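Local coordinates for glutamine amidotransferase domain-containing protein (Thermotoga maritima, PDB 1O1Y) that probably releases ammonia from glutamine for transfer to an acceptor substrate, as class I glutamine amidotransferases do, at residues 39-44 with 51-56; 152-157 with 172-177. One frame throughout, in Å; residues are numbered along the deposited sequence. Where two conformers were deposited one is given.

Interaction 1 of 2, residues 39-44 with 51-56. With SO4 (sulfate ion), chain B.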
ATOM      1  N   SER A  39      -3.847   7.563 -16.835  1.00 10.31           N
ATOM      2  CA  SER A  39      -5.279   7.400 -16.495  1.00 10.07           C
ATOM      3  C   SER A  39      -5.384   6.550 -15.241  1.00  9.51           C
ATOM      4  O   SER A  39      -4.534   5.698 -14.967  1.00  7.87           O
ATOM      5  CB  SER A  39      -6.015   6.706 -17.636  1.00  8.86           C
ATOM      6  OG  SER A  39      -5.997   7.520 -18.769  1.00 15.60           O
ATOM      7  N   PHE A  40      -6.421   6.806 -14.451  1.00 10.88           N
ATOM      8  CA  PHE A  40      -6.721   5.926 -13.321  1.00  9.70           C
ATOM      9  C   PHE A  40      -8.211   5.860 -13.015  1.00  9.89           C
ATOM     10  O   PHE A  40      -8.973   6.843 -13.213  1.00  9.67           O
ATOM     11  CB  PHE A  40      -5.895   6.286 -12.075  1.00 10.52           C
ATOM     12  CG  PHE A  40      -6.121   7.680 -11.570  1.00 11.59           C
ATOM     13  CD1 PHE A  40      -6.965   7.902 -10.487  1.00 14.83           C
ATOM     14  CD2 PHE A  40      -5.485   8.768 -12.178  1.00 14.82           C
ATOM     15  CE1 PHE A  40      -7.193   9.190 -10.019  1.00 18.95           C
ATOM     16  CE2 PHE A  40      -5.699  10.074 -11.725  1.00 17.21           C
ATOM     17  CZ  PHE A  40      -6.559  10.285 -10.636  1.00 18.59           C
ATOM     18  N   ASP A  41      -8.631   4.685 -12.583  1.00 10.02           N
ATOM     19  CA  ASP A  41     -10.005   4.416 -12.143  1.00  9.43           C
ATOM     20  C   ASP A  41      -9.956   3.981 -10.708  1.00  9.83           C
ATOM     21  O   ASP A  41      -9.203   3.052 -10.360  1.00 10.05           O
ATOM     22  CB  ASP A  41     -10.621   3.262 -12.947  1.00  8.40           C
ATOM     23  CG  ASP A  41     -10.708   3.542 -14.449  1.00 10.26           C
ATOM     24  OD1 ASP A  41     -10.879   4.700 -14.871  1.00 14.03           O
ATOM     25  OD2 ASP A  41     -10.729   2.631 -15.282  1.00 13.75           O
ATOM     26  N   TYR A  42     -10.715   4.658  -9.840  1.00  9.86           N
ATOM     27  CA  TYR A  42     -10.911   4.115  -8.504  1.00 10.54           C
ATOM     28  C   TYR A  42     -11.978   3.013  -8.610  1.00  9.83           C
ATOM     29  O   TYR A  42     -12.997   3.156  -9.301  1.00  9.68           O
ATOM     30  CB  TYR A  42     -11.406   5.171  -7.522  1.00 10.43           C
ATOM     31  CG  TYR A  42     -10.310   6.010  -6.903  1.00  8.31           C
ATOM     32  CD1 TYR A  42     -10.116   7.319  -7.277  1.00 15.54           C
ATOM     33  CD2 TYR A  42      -9.503   5.485  -5.890  1.00  9.81           C
ATOM     34  CE1 TYR A  42      -9.147   8.080  -6.700  1.00 10.69           C
ATOM     35  CE2 TYR A  42      -8.517   6.226  -5.321  1.00 11.02           C
ATOM     36  CZ  TYR A  42      -8.349   7.531  -5.698  1.00 11.85           C
ATOM     37  OH  TYR A  42      -7.364   8.263  -5.127  1.00 13.70           O
ATOM     38  N   LEU A  43     -11.751   1.937  -7.903  1.00  9.25           N
ATOM     39  CA  LEU A  43     -12.759   0.879  -7.715  1.00  9.88           C
ATOM     40  C   LEU A  43     -13.081   0.834  -6.209  1.00 10.61           C
ATOM     41  O   LEU A  43     -12.267   0.405  -5.422  1.00  9.80           O
ATOM     42  CB  LEU A  43     -12.254  -0.466  -8.179  1.00 10.01           C
ATOM     43  CG  LEU A  43     -13.272  -1.612  -8.051  1.00  9.71           C
ATOM     44  CD1 LEU A  43     -14.460  -1.423  -8.969  1.00 15.85           C
ATOM     45  CD2 LEU A  43     -12.572  -2.934  -8.318  1.00 15.04           C
ATOM     46  N   ASP A  44     -14.251   1.324  -5.849  1.00 11.00           N
ATOM     47  CA  ASP A  44     -14.704   1.368  -4.456  1.00 10.76           C
ATOM     48  C   ASP A  44     -15.617   0.184  -4.227  1.00 11.86           C
ATOM     49  O   ASP A  44     -16.847   0.268  -4.332  1.00 11.63           O
ATOM     50  CB  ASP A  44     -15.415   2.671  -4.160  1.00 11.19           C
ATOM     51  CG  ASP A  44     -14.438   3.836  -4.122  1.00 16.40           C
ATOM     52  OD1 ASP A  44     -14.451   4.667  -5.048  1.00 17.33           O
ATOM     53  OD2 ASP A  44     -13.609   3.947  -3.215  1.00 20.84           O
ATOM     54  N   LEU A  51     -15.491  -4.059 -11.617  1.00 10.32           N
ATOM     55  CA  LEU A  51     -14.633  -3.515 -12.660  1.00 10.57           C
ATOM     56  C   LEU A  51     -15.467  -2.859 -13.753  1.00 10.66           C
ATOM     57  O   LEU A  51     -16.470  -3.430 -14.190  1.00  9.18           O
ATOM     58  CB  LEU A  51     -13.846  -4.637 -13.315  1.00 10.88           C
ATOM     59  CG  LEU A  51     -12.727  -5.236 -12.503  1.00 11.27           C
ATOM     60  CD1 LEU A  51     -12.233  -6.488 -13.178  1.00 15.18           C
ATOM     61  CD2 LEU A  51     -11.618  -4.215 -12.331  1.00 11.68           C
ATOM     62  N   GLU A  52     -15.034  -1.682 -14.187  1.00 10.03           N
ATOM     63  CA  GLU A  52     -15.674  -0.982 -15.292  1.00 11.80           C
ATOM     64  C   GLU A  52     -14.984  -1.339 -16.625  1.00 10.83           C
ATOM     65  O   GLU A  52     -15.482  -0.978 -17.693  1.00 13.07           O
ATOM     66  CB  GLU A  52     -15.681   0.542 -15.036  1.00 11.50           C
ATOM     67  CG  GLU A  52     -14.320   1.220 -15.059  1.00 18.79           C
ATOM     68  CD  GLU A  52     -14.411   2.720 -14.788  1.00 25.20           C
ATOM     69  OE1 GLU A  52     -14.155   3.158 -13.627  1.00 18.20           O
ATOM     70  OE2 GLU A  52     -14.734   3.454 -15.750  1.00 24.59           O
ATOM     71  N   ARG A  53     -13.843  -2.018 -16.535  1.00 10.45           N
ATOM     72  CA  ARG A  53     -13.047  -2.490 -17.685  1.00 11.54           C
ATOM     73  C   ARG A  53     -12.432  -3.824 -17.342  1.00 10.21           C
ATOM     74  O   ARG A  53     -12.132  -4.036 -16.189  1.00 11.32           O
ATOM     75  CB  ARG A  53     -11.841  -1.558 -17.907  1.00 11.51           C
ATOM     76  CG  ARG A  53     -12.188  -0.170 -18.267  1.00 16.77           C
ATOM     77  CD  ARG A  53     -11.020   0.806 -18.115  1.00 12.11           C
ATOM     78  NE  ARG A  53     -11.519   2.177 -18.251  1.00 11.71           N
ATOM     79  CZ  ARG A  53     -11.847   2.745 -19.405  1.00 12.59           C
ATOM     80  NH1 ARG A  53     -11.719   2.078 -20.531  1.00 11.77           N
ATOM     81  NH2 ARG A  53     -12.305   3.989 -19.435  1.00 20.08           N
ATOM     82  N   PRO A  54     -12.092  -4.652 -18.332  1.00 11.90           N
ATOM     83  CA  PRO A  54     -11.322  -5.870 -18.064  1.00 11.20           C
ATOM     84  C   PRO A  54      -9.946  -5.557 -17.493  1.00 12.37           C
ATOM     85  O   PRO A  54      -9.328  -4.527 -17.816  1.00 11.07           O
ATOM     86  CB  PRO A  54     -11.172  -6.514 -19.441  1.00 12.78           C
ATOM     87  CG  PRO A  54     -12.174  -5.857 -20.308  1.00 14.39           C
ATOM     88  CD  PRO A  54     -12.425  -4.521 -19.761  1.00 12.97           C
ATOM     89  N   LEU A  55      -9.440  -6.471 -16.662  1.00 12.02           N
ATOM     90  CA  LEU A  55      -8.161  -6.282 -16.023  1.00 12.78           C
ATOM     91  C   LEU A  55      -7.046  -6.036 -16.987  1.00 12.51           C
ATOM     92  O   LEU A  55      -6.095  -5.338 -16.656  1.00 12.27           O
ATOM     93  CB  LEU A  55      -7.781  -7.502 -15.196  1.00 13.90           C
ATOM     94  CG  LEU A  55      -8.453  -7.630 -13.851  1.00 15.91           C
ATOM     95  CD1 LEU A  55      -8.086  -9.005 -13.271  1.00 14.83           C
ATOM     96  CD2 LEU A  55      -8.041  -6.491 -12.957  1.00 15.34           C
ATOM     97  N   GLU A  56      -7.180  -6.559 -18.197  1.00 13.05           N
ATOM     98  CA  GLU A  56      -6.137  -6.363 -19.183  1.00 14.56           C
ATOM     99  C   GLU A  56      -6.023  -4.924 -19.655  1.00 13.89           C
ATOM    100  O   GLU A  56      -5.005  -4.559 -20.220  1.00 13.53           O
ATOM    101  CB  GLU A  56      -6.362  -7.273 -20.389  1.00 15.66           C
ATOM    102  CG  GLU A  56      -5.951  -8.712 -20.118  1.00 24.60           C
ATOM    103  CD  GLU A  56      -7.040  -9.581 -19.474  1.00 33.12           C
ATOM    104  OE1 GLU A  56      -6.761 -10.797 -19.376  1.00 35.72           O
ATOM    105  OE2 GLU A  56      -8.155  -9.084 -19.075  1.00 31.01           O
TER
HETATM  106  S   SO4 B 401      -6.006   5.139 -21.893  0.50 17.17           S
HETATM  107  O1  SO4 B 401      -6.342   6.447 -21.316  0.50 13.90           O
HETATM  108  O2  SO4 B 401      -4.928   4.557 -21.069  0.50 13.05           O
HETATM  109  O3  SO4 B 401      -5.609   5.323 -23.285  0.50 20.07           O
HETATM  110  O4  SO4 B 401      -7.205   4.304 -21.918  0.50 19.82           O
HETATM  111  O   HOH W   1     -12.888   4.894 -16.806  1.00 28.64           O
HETATM  112  O   HOH W   2     -13.652   5.757 -13.319  1.00 46.81           O
HETATM  113  O   HOH W   3     -13.818   1.551 -11.526  1.00 24.10           O
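Asp41 and Glu52 are brought face to face by their first torsions: in Asp41 CG lies beside the backbone N, opposite the carbonyl carbon, while in Glu52 CG sits between N and the carbonyl carbon (chi1 68°) and the chain then runs out straight to its carboxylate. The two carboxylates stack with planes only 11° apart, and Asp41 OD1 comes within 3.8 Å of Glu52 OE1. Two negative groups this close would probably repel, but water and the cations Arg53 and Arg14 would probably offset part of this. Water 1 donates to Asp41 OD1 and to Glu52 OE2, the latter at 2.6 Å, and accepts from Arg53 NH2, so one molecule ties three charged side chains together. Arg53 reaches in with an extended chain that crosses Asp41 at about a right angle, bringing NE edge-on to Asp41 OD2 at 3.1 Å. This salt bridge lies nearly in one plane, but its N-H is bent away from the acceptor (135°), making the hydrogen bond weak. The strongest polar partner of Asp41 is the Tyr58 hydroxyl, at OD2; Arg14 makes a second salt bridge, at OD1. Arg53 NH1 turns instead to Glu57. Further along the strand, water 3 links the carbonyl O of Tyr42 to Glu52 OE1. Beneath the polar layer Leu43 CD2 meets Leu51 CD2 at 4.3 Å, and both leucines rest on Leu85 of helix 78-92 and Leu16 of strand 14-18. At the far end Ser39 OG bonds a sulfate oxygen, O1, at 2.8 Å, an ion that Arg14 also holds. Segment 39-44 lies on the sheet's outermost strand and 51-56 on the loop leading to strand 60-63; the parallel order 39-43, 14-18, 60-63 is that of a flavodoxin-like fold.

Interaction 2 of 2, residues 152-157 with 172-177; sequences DTFDLP and QGFVYG. With SO4 (sulfate ion), chain C.
Phe154 and Phe174 come from strands of two different sheets, and the segments share no backbone hydrogen bond, their nearest CA atoms being those of Leu156 and Phe174, 7.5 Å apart. Side chains alone fill the gap. Both phenylalanines start out toward the other segment, and with CG tucked between the backbone N and the carbonyl carbon in each (chi1 66° in Phe174) the torsion then brings the rings together. The rings meet obliquely, planes at 71° and centroids 5.4 Å apart, with Phe154 CE2 reaching Phe174 CD1 at 3.5 Å. One face of the Phe174 ring is taken by Pro157, whose CD stands 4.3 Å above the plane, over the ring centre. Leu156 runs past Phe174 in the opposite direction and lays CD1 against its CB at 3.7 Å. Helix 102-109 packs against the same cluster, Ser103 and Gln104 touching Phe154 and Leu106 touching Phe174. At the start of 152-157 the backbone N of Asp152 donates to sulfate O2 at 2.9 Å, a nearly straight bond (160°), and Gly151 N binds the same ion. The Asp152 side chain lies alongside, CG 3.3 Å from sulfate O4. An alanine here would keep the backbone N but is likely to open a gap beside sulfate O4 and to cost Gln104 and Arg116 the side-chain contact they have with the aspartate. Across the segments the contact is purely apolar, which implies that the link between 152-157 and 172-177 probably rests on shape and burial of apolar groups, not on directional bonds.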
ATOM      1  N   ASP A 152      -1.852  -5.173  12.377  1.00 11.17           N
ATOM      2  CA  ASP A 152      -1.646  -6.551  11.911  1.00 12.24           C
ATOM      3  C   ASP A 152      -0.347  -6.635  11.147  1.00 11.23           C
ATOM      4  O   ASP A 152       0.195  -5.633  10.639  1.00 11.76           O
ATOM      5  CB  ASP A 152      -2.774  -7.020  11.001  1.00 11.79           C
ATOM      6  CG  ASP A 152      -4.042  -7.431  11.758  1.00 16.91           C
ATOM      7  OD1 ASP A 152      -4.103  -7.373  13.031  1.00 14.17           O
ATOM      8  OD2 ASP A 152      -5.062  -7.801  11.106  1.00 23.81           O
ATOM      9  N   THR A 153       0.155  -7.849  11.074  1.00 11.65           N
ATOM     10  CA  THR A 153       1.306  -8.196  10.231  1.00 11.09           C
ATOM     11  C   THR A 153       1.104  -9.556   9.555  1.00 12.22           C
ATOM     12  O   THR A 153       0.023 -10.098   9.547  1.00 12.10           O
ATOM     13  CB  THR A 153       2.622  -8.116  11.108  1.00 13.07           C
ATOM     14  OG1 THR A 153       3.797  -8.180  10.274  1.00 11.69           O
ATOM     15  CG2 THR A 153       2.715  -9.230  12.076  1.00 12.55           C
ATOM     16  N   PHE A 154       2.146 -10.093   8.938  1.00 12.17           N
ATOM     17  CA  PHE A 154       2.036 -11.314   8.184  1.00 11.14           C
ATOM     18  C   PHE A 154       3.361 -12.056   8.167  1.00 10.72           C
ATOM     19  O   PHE A 154       4.415 -11.485   8.416  1.00 11.38           O
ATOM     20  CB  PHE A 154       1.566 -11.029   6.737  1.00 11.88           C
ATOM     21  CG  PHE A 154       2.359  -9.946   6.036  1.00 11.69           C
ATOM     22  CD1 PHE A 154       1.959  -8.619   6.098  1.00 18.12           C
ATOM     23  CD2 PHE A 154       3.536 -10.254   5.360  1.00 16.39           C
ATOM     24  CE1 PHE A 154       2.742  -7.620   5.496  1.00 14.50           C
ATOM     25  CE2 PHE A 154       4.309  -9.266   4.753  1.00 15.76           C
ATOM     26  CZ  PHE A 154       3.915  -7.956   4.830  1.00 16.58           C
ATOM     27  N   ASP A 155       3.272 -13.348   7.857  1.00 11.84           N
ATOM     28  CA  ASP A 155       4.431 -14.171   7.514  1.00 11.29           C
ATOM     29  C   ASP A 155       4.845 -13.876   6.076  1.00 11.45           C
ATOM     30  O   ASP A 155       4.045 -13.468   5.253  1.00 11.29           O
ATOM     31  CB  ASP A 155       4.076 -15.625   7.597  1.00 11.10           C
ATOM     32  CG  ASP A 155       3.945 -16.123   9.016  1.00 10.56           C
ATOM     33  OD1 ASP A 155       4.508 -15.469   9.936  1.00 13.56           O
ATOM     34  OD2 ASP A 155       3.306 -17.171   9.279  1.00 12.91           O
ATOM     35  N   LEU A 156       6.118 -14.084   5.773  1.00 10.38           N
ATOM     36  CA  LEU A 156       6.613 -13.929   4.402  1.00 10.29           C
ATOM     37  C   LEU A 156       6.180 -15.118   3.561  1.00  9.95           C
ATOM     38  O   LEU A 156       6.458 -16.242   3.908  1.00  8.41           O
ATOM     39  CB  LEU A 156       8.140 -13.844   4.426  1.00  9.61           C
ATOM     40  CG  LEU A 156       8.883 -13.646   3.095  1.00 11.55           C
ATOM     41  CD1 LEU A 156       8.601 -12.279   2.570  1.00 14.84           C
ATOM     42  CD2 LEU A 156      10.351 -13.843   3.299  1.00 12.23           C
ATOM     43  N   PRO A 157       5.456 -14.896   2.461  1.00 10.07           N
ATOM     44  CA  PRO A 157       5.049 -16.028   1.645  1.00  9.87           C
ATOM     45  C   PRO A 157       6.254 -16.780   1.114  1.00 10.92           C
ATOM     46  O   PRO A 157       7.324 -16.204   0.873  1.00 11.52           O
ATOM     47  CB  PRO A 157       4.298 -15.383   0.490  1.00  9.56           C
ATOM     48  CG  PRO A 157       3.775 -14.092   1.022  1.00  8.87           C
ATOM     49  CD  PRO A 157       4.873 -13.631   1.967  1.00 10.77           C
ATOM     50  N   GLN A 172       8.030  -6.156   6.524  1.00 10.13           N
ATOM     51  CA  GLN A 172       7.482  -4.832   6.178  1.00 10.06           C
ATOM     52  C   GLN A 172       7.179  -4.703   4.708  1.00 10.49           C
ATOM     53  O   GLN A 172       6.410  -3.827   4.316  1.00 11.82           O
ATOM     54  CB  GLN A 172       8.448  -3.747   6.645  1.00  9.05           C
ATOM     55  CG  GLN A 172       8.377  -3.548   8.182  1.00  9.83           C
ATOM     56  CD  GLN A 172       7.178  -2.768   8.676  1.00 12.45           C
ATOM     57  OE1 GLN A 172       6.357  -2.321   7.864  1.00 15.64           O
ATOM     58  NE2 GLN A 172       7.076  -2.587  10.017  1.00 11.95           N
ATOM     59  N   GLY A 173       7.830  -5.486   3.870  1.00 11.09           N
ATOM     60  CA  GLY A 173       7.595  -5.393   2.431  1.00 11.23           C
ATOM     61  C   GLY A 173       8.203  -6.591   1.702  1.00 10.78           C
ATOM     62  O   GLY A 173       9.211  -7.163   2.153  1.00 11.33           O
ATOM     63  N   PHE A 174       7.561  -7.011   0.613  1.00  9.90           N
ATOM     64  CA  PHE A 174       7.991  -8.164  -0.135  1.00  8.51           C
ATOM     65  C   PHE A 174       7.607  -8.021  -1.582  1.00  9.12           C
ATOM     66  O   PHE A 174       6.782  -7.213  -1.930  1.00  8.56           O
ATOM     67  CB  PHE A 174       7.431  -9.465   0.463  1.00  9.89           C
ATOM     68  CG  PHE A 174       5.931  -9.584   0.358  1.00  9.35           C
ATOM     69  CD1 PHE A 174       5.099  -9.061   1.344  1.00 12.67           C
ATOM     70  CD2 PHE A 174       5.355 -10.188  -0.751  1.00 10.71           C
ATOM     71  CE1 PHE A 174       3.724  -9.174   1.228  1.00 13.89           C
ATOM     72  CE2 PHE A 174       3.956 -10.320  -0.856  1.00  9.05           C
ATOM     73  CZ  PHE A 174       3.147  -9.800   0.129  1.00 10.06           C
ATOM     74  N   VAL A 175       8.238  -8.840  -2.406  1.00  9.77           N
ATOM     75  CA  VAL A 175       7.965  -8.897  -3.827  1.00 11.59           C
ATOM     76  C   VAL A 175       7.815 -10.377  -4.246  1.00 11.39           C
ATOM     77  O   VAL A 175       8.506 -11.284  -3.741  1.00 12.46           O
ATOM     78  CB  VAL A 175       9.105  -8.249  -4.666  0.65 12.03           C
ATOM     79  CG1 VAL A 175       8.920  -8.502  -6.161  0.65 12.59           C
ATOM     80  CG2 VAL A 175       9.225  -6.786  -4.378  0.65  9.34           C
ATOM     81  N   TYR A 176       6.879 -10.603  -5.144  1.00 11.65           N
ATOM     82  CA  TYR A 176       6.630 -11.908  -5.763  1.00 12.53           C
ATOM     83  C   TYR A 176       6.283 -11.629  -7.208  1.00 13.09           C
ATOM     84  O   TYR A 176       5.214 -11.137  -7.499  1.00 11.20           O
ATOM     85  CB  TYR A 176       5.467 -12.619  -5.063  1.00 13.41           C
ATOM     86  CG  TYR A 176       5.044 -13.918  -5.727  1.00 16.25           C
ATOM     87  CD1 TYR A 176       5.740 -15.082  -5.523  1.00 32.70           C
ATOM     88  CD2 TYR A 176       3.967 -13.948  -6.594  1.00 21.56           C
ATOM     89  CE1 TYR A 176       5.356 -16.251  -6.175  1.00 36.78           C
ATOM     90  CE2 TYR A 176       3.582 -15.112  -7.219  1.00 30.32           C
ATOM     91  CZ  TYR A 176       4.285 -16.252  -7.006  1.00 31.04           C
ATOM     92  OH  TYR A 176       3.911 -17.421  -7.638  1.00 49.25           O
ATOM     93  N   GLY A 177       7.216 -11.891  -8.110  1.00 15.46           N
ATOM     94  CA  GLY A 177       7.012 -11.625  -9.532  1.00 16.15           C
ATOM     95  C   GLY A 177       6.892 -10.129  -9.726  1.00 14.83           C
ATOM     96  O   GLY A 177       7.739  -9.361  -9.270  1.00 14.81           O
TER
HETATM   97  S   SO4 C 402      -4.767  -3.240  10.928  0.50 29.95           S
HETATM   98  O1  SO4 C 402      -4.840  -2.265  11.997  0.50 22.51           O
HETATM   99  O2  SO4 C 402      -3.401  -3.582  10.466  0.50 16.94           O
HETATM  100  O3  SO4 C 402      -5.434  -2.607   9.790  0.50 36.85           O
HETATM  101  O4  SO4 C 402      -5.504  -4.475  11.240  0.50 28.83           O

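Overall arrangement
Interaction 1 lies toward the surface, about 17 Å from the centre of the chain to its own centre, and interaction 2 is buried, about 12 Å from it. The two do not touch: their nearest atoms are about 14 Å apart. Both reach the same mixed sheet, the first at its outermost strand, 39-43, the second at strand 173-176 further in, where it also ties in the small sheet containing 152-154. Chemistry follows place. At the edge, charges and waters mediate over a small leucine base; inside, aromatic and aliphatic groups meet with no hydrogen bond across the segments. Each has a sulfate at one end, probably from the crystallisation liquor.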